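Local structure of probable transcriptional regulator (Pseudomonas aeruginosa PAO1, 2GEN) at residues S90-D93 with W94-N98. The protein belongs to the TetR family and probably regulates transcription by binding DNA through a predicted helix-turn-helix motif. Numbering follows the deposited sequence.
Sequences SYID and WVVAN
Tyr91 and Val95 meet one turn apart on helix 80-97, where a valine methyl sits over the phenol ring. Val95 CG2 lies 3.7 Å from the centroid of the Tyr91 ring and 21° off its normal, a CH-pi contact shifted toward the rim, with Tyr91 CZ the nearest ring atom at 3.5 Å. Tyr91 holds CG opposite its backbone N (chi1 180°), which sends the ring outward from the helix, leaning toward the following turn, while Val95 places CG2 on the side of its own N, over the ring face. The ring also meets His162 edge-to-face, and Leu106 and Ala165 pack against it. Beneath these side chains run regular i to i+4 helical bonds, such as Val95 N to Tyr91 O at 2.9 Å. One residue further on, Ile92 CG2 and Val96 CG2 touch more loosely, 4.3 Å apart, and both side chains reach Leu177. Helix 80-97 follows the predicted helix-turn-helix in the chain, and helices 51-76, 99-114 and 150-169 pack against it here.

At the C-terminal end Asn98 leaves helical geometry and folds its amide back: ND2 donates to Trp94 O at 3.0 Å, in the carbonyl plane and on a lone pair. The same nitrogen stands 3.4 Å above the Trp94 indole near its rim, while Trp94 NE1 is hydrogen-bonded to Gln65 OE1. Asp93 directs its carboxylate to a salt bridge with Arg181. Trp94 O also takes a weak bond from Asn98 N, so two donors of one residue grip this carbonyl as the helix ends, beside the buried apolar packing of Tyr91 and Val95.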
ATOM      1  N   SER A  90      16.974   3.520  -0.781  1.00 14.13           N
ATOM      2  CA  SER A  90      16.605   4.875  -0.401  1.00 15.88           C
ATOM      3  C   SER A  90      15.286   4.897   0.365  1.00 16.62           C
ATOM      4  O   SER A  90      15.142   5.611   1.362  1.00 15.99           O
ATOM      5  CB  SER A  90      16.572   5.820  -1.615  1.00 15.12           C
ATOM      6  OG  SER A  90      17.854   5.913  -2.171  1.00 16.93           O
ATOM      7  N   TYR A  91      14.326   4.083  -0.094  1.00 15.99           N
ATOM      8  CA  TYR A  91      13.037   4.066   0.551  1.00 17.33           C
ATOM      9  C   TYR A  91      13.127   3.413   1.936  1.00 16.86           C
ATOM     10  O   TYR A  91      12.679   4.005   2.921  1.00 18.14           O
ATOM     11  CB  TYR A  91      12.005   3.351  -0.336  1.00 17.22           C
ATOM     12  CG  TYR A  91      10.695   3.342   0.348  1.00 18.38           C
ATOM     13  CD1 TYR A  91       9.979   4.546   0.522  1.00 21.61           C
ATOM     14  CD2 TYR A  91      10.172   2.159   0.889  1.00 19.32           C
ATOM     15  CE1 TYR A  91       8.740   4.552   1.202  1.00 24.59           C
ATOM     16  CE2 TYR A  91       8.949   2.157   1.563  1.00 21.28           C
ATOM     17  CZ  TYR A  91       8.247   3.336   1.705  1.00 22.85           C
ATOM     18  OH  TYR A  91       7.053   3.345   2.395  1.00 27.14           O
ATOM     19  N   ILE A  92      13.772   2.259   2.011  1.00 16.50           N
ATOM     20  CA  ILE A  92      13.855   1.491   3.259  1.00 15.71           C
ATOM     21  C   ILE A  92      14.620   2.351   4.287  1.00 16.24           C
ATOM     22  O   ILE A  92      14.145   2.558   5.390  1.00 17.17           O
ATOM     23  CB  ILE A  92      14.521   0.124   3.021  1.00 16.96           C
ATOM     24  CG1 ILE A  92      13.566  -0.777   2.207  1.00 16.59           C
ATOM     25  CG2 ILE A  92      14.931  -0.516   4.403  1.00 17.01           C
ATOM     26  CD1 ILE A  92      12.277  -1.086   2.898  1.00 27.78           C
ATOM     27  N   ASP A  93      15.750   2.897   3.865  1.00 16.02           N
ATOM     28  CA  ASP A  93      16.589   3.704   4.801  1.00 16.65           C
ATOM     29  C   ASP A  93      15.829   4.913   5.299  1.00 17.91           C
ATOM     30  O   ASP A  93      15.916   5.237   6.469  1.00 19.22           O
ATOM     31  CB  ASP A  93      17.867   4.124   4.123  1.00 17.18           C
ATOM     32  CG  ASP A  93      18.786   2.944   3.862  1.00 16.47           C
ATOM     33  OD1 ASP A  93      18.503   1.821   4.387  1.00 20.47           O
ATOM     34  OD2 ASP A  93      19.815   3.113   3.158  1.00 18.64           O
ATOM     35  N   TRP A  94      15.111   5.609   4.395  1.00 17.21           N
ATOM     36  CA  TRP A  94      14.350   6.782   4.767  1.00 17.73           C
ATOM     37  C   TRP A  94      13.233   6.416   5.788  1.00 18.76           C
ATOM     38  O   TRP A  94      13.032   7.124   6.801  1.00 19.64           O
ATOM     39  CB  TRP A  94      13.784   7.497   3.519  1.00 18.41           C
ATOM     40  CG  TRP A  94      13.128   8.812   3.907  1.00 19.41           C
ATOM     41  CD1 TRP A  94      13.739  10.069   4.020  1.00 22.74           C
ATOM     42  CD2 TRP A  94      11.772   8.993   4.270  1.00 21.33           C
ATOM     43  NE1 TRP A  94      12.797  11.004   4.420  1.00 23.97           N
ATOM     44  CE2 TRP A  94      11.590  10.375   4.573  1.00 21.66           C
ATOM     45  CE3 TRP A  94      10.672   8.129   4.356  1.00 23.53           C
ATOM     46  CZ2 TRP A  94      10.337  10.894   4.972  1.00 21.59           C
ATOM     47  CZ3 TRP A  94       9.420   8.662   4.736  1.00 24.67           C
ATOM     48  CH2 TRP A  94       9.289  10.024   5.039  1.00 21.17           C
ATOM     49  N   VAL A  95      12.556   5.285   5.552  1.00 17.46           N
ATOM     50  CA  VAL A  95      11.500   4.842   6.469  1.00 18.78           C
ATOM     51  C   VAL A  95      12.118   4.500   7.841  1.00 19.92           C
ATOM     52  O   VAL A  95      11.573   4.906   8.869  1.00 21.20           O
ATOM     53  CB  VAL A  95      10.769   3.640   5.902  1.00 18.60           C
ATOM     54  CG1 VAL A  95       9.912   2.936   6.995  1.00 20.24           C
ATOM     55  CG2 VAL A  95       9.953   4.078   4.659  1.00 18.86           C
ATOM     56  N   VAL A  96      13.225   3.767   7.837  1.00 20.16           N
ATOM     57  CA  VAL A  96      13.851   3.324   9.121  1.00 20.90           C
ATOM     58  C   VAL A  96      14.263   4.569   9.964  1.00 21.15           C
ATOM     59  O   VAL A  96      14.127   4.562  11.193  1.00 21.39           O
ATOM     60  CB  VAL A  96      15.036   2.372   8.892  1.00 21.12           C
ATOM     61  CG1 VAL A  96      15.840   2.187  10.219  1.00 22.99           C
ATOM     62  CG2 VAL A  96      14.525   1.023   8.384  1.00 21.31           C
ATOM     63  N   ALA A  97      14.770   5.597   9.281  1.00 20.15           N
ATOM     64  CA  ALA A  97      15.222   6.873   9.871  1.00 21.69           C
ATOM     65  C   ALA A  97      14.072   7.784  10.284  1.00 22.14           C
ATOM     66  O   ALA A  97      14.225   8.649  11.172  1.00 24.06           O
ATOM     67  CB  ALA A  97      16.095   7.606   8.900  1.00 20.40           C
ATOM     68  N   ASN A  98      12.935   7.613   9.613  1.00 21.62           N
ATOM     69  CA  ASN A  98      11.775   8.508   9.757  1.00 21.15           C
ATOM     70  C   ASN A  98      10.439   7.740   9.879  1.00 22.38           C
ATOM     71  O   ASN A  98       9.539   7.960   9.072  1.00 22.45           O
ATOM     72  CB  ASN A  98      11.706   9.538   8.599  1.00 21.85           C
ATOM     73  CG  ASN A  98      12.981  10.345   8.408  1.00 22.67           C
ATOM     74  OD1 ASN A  98      13.147  11.408   9.010  1.00 23.82           O
ATOM     75  ND2 ASN A  98      13.889   9.867   7.542  1.00 20.88           N
TER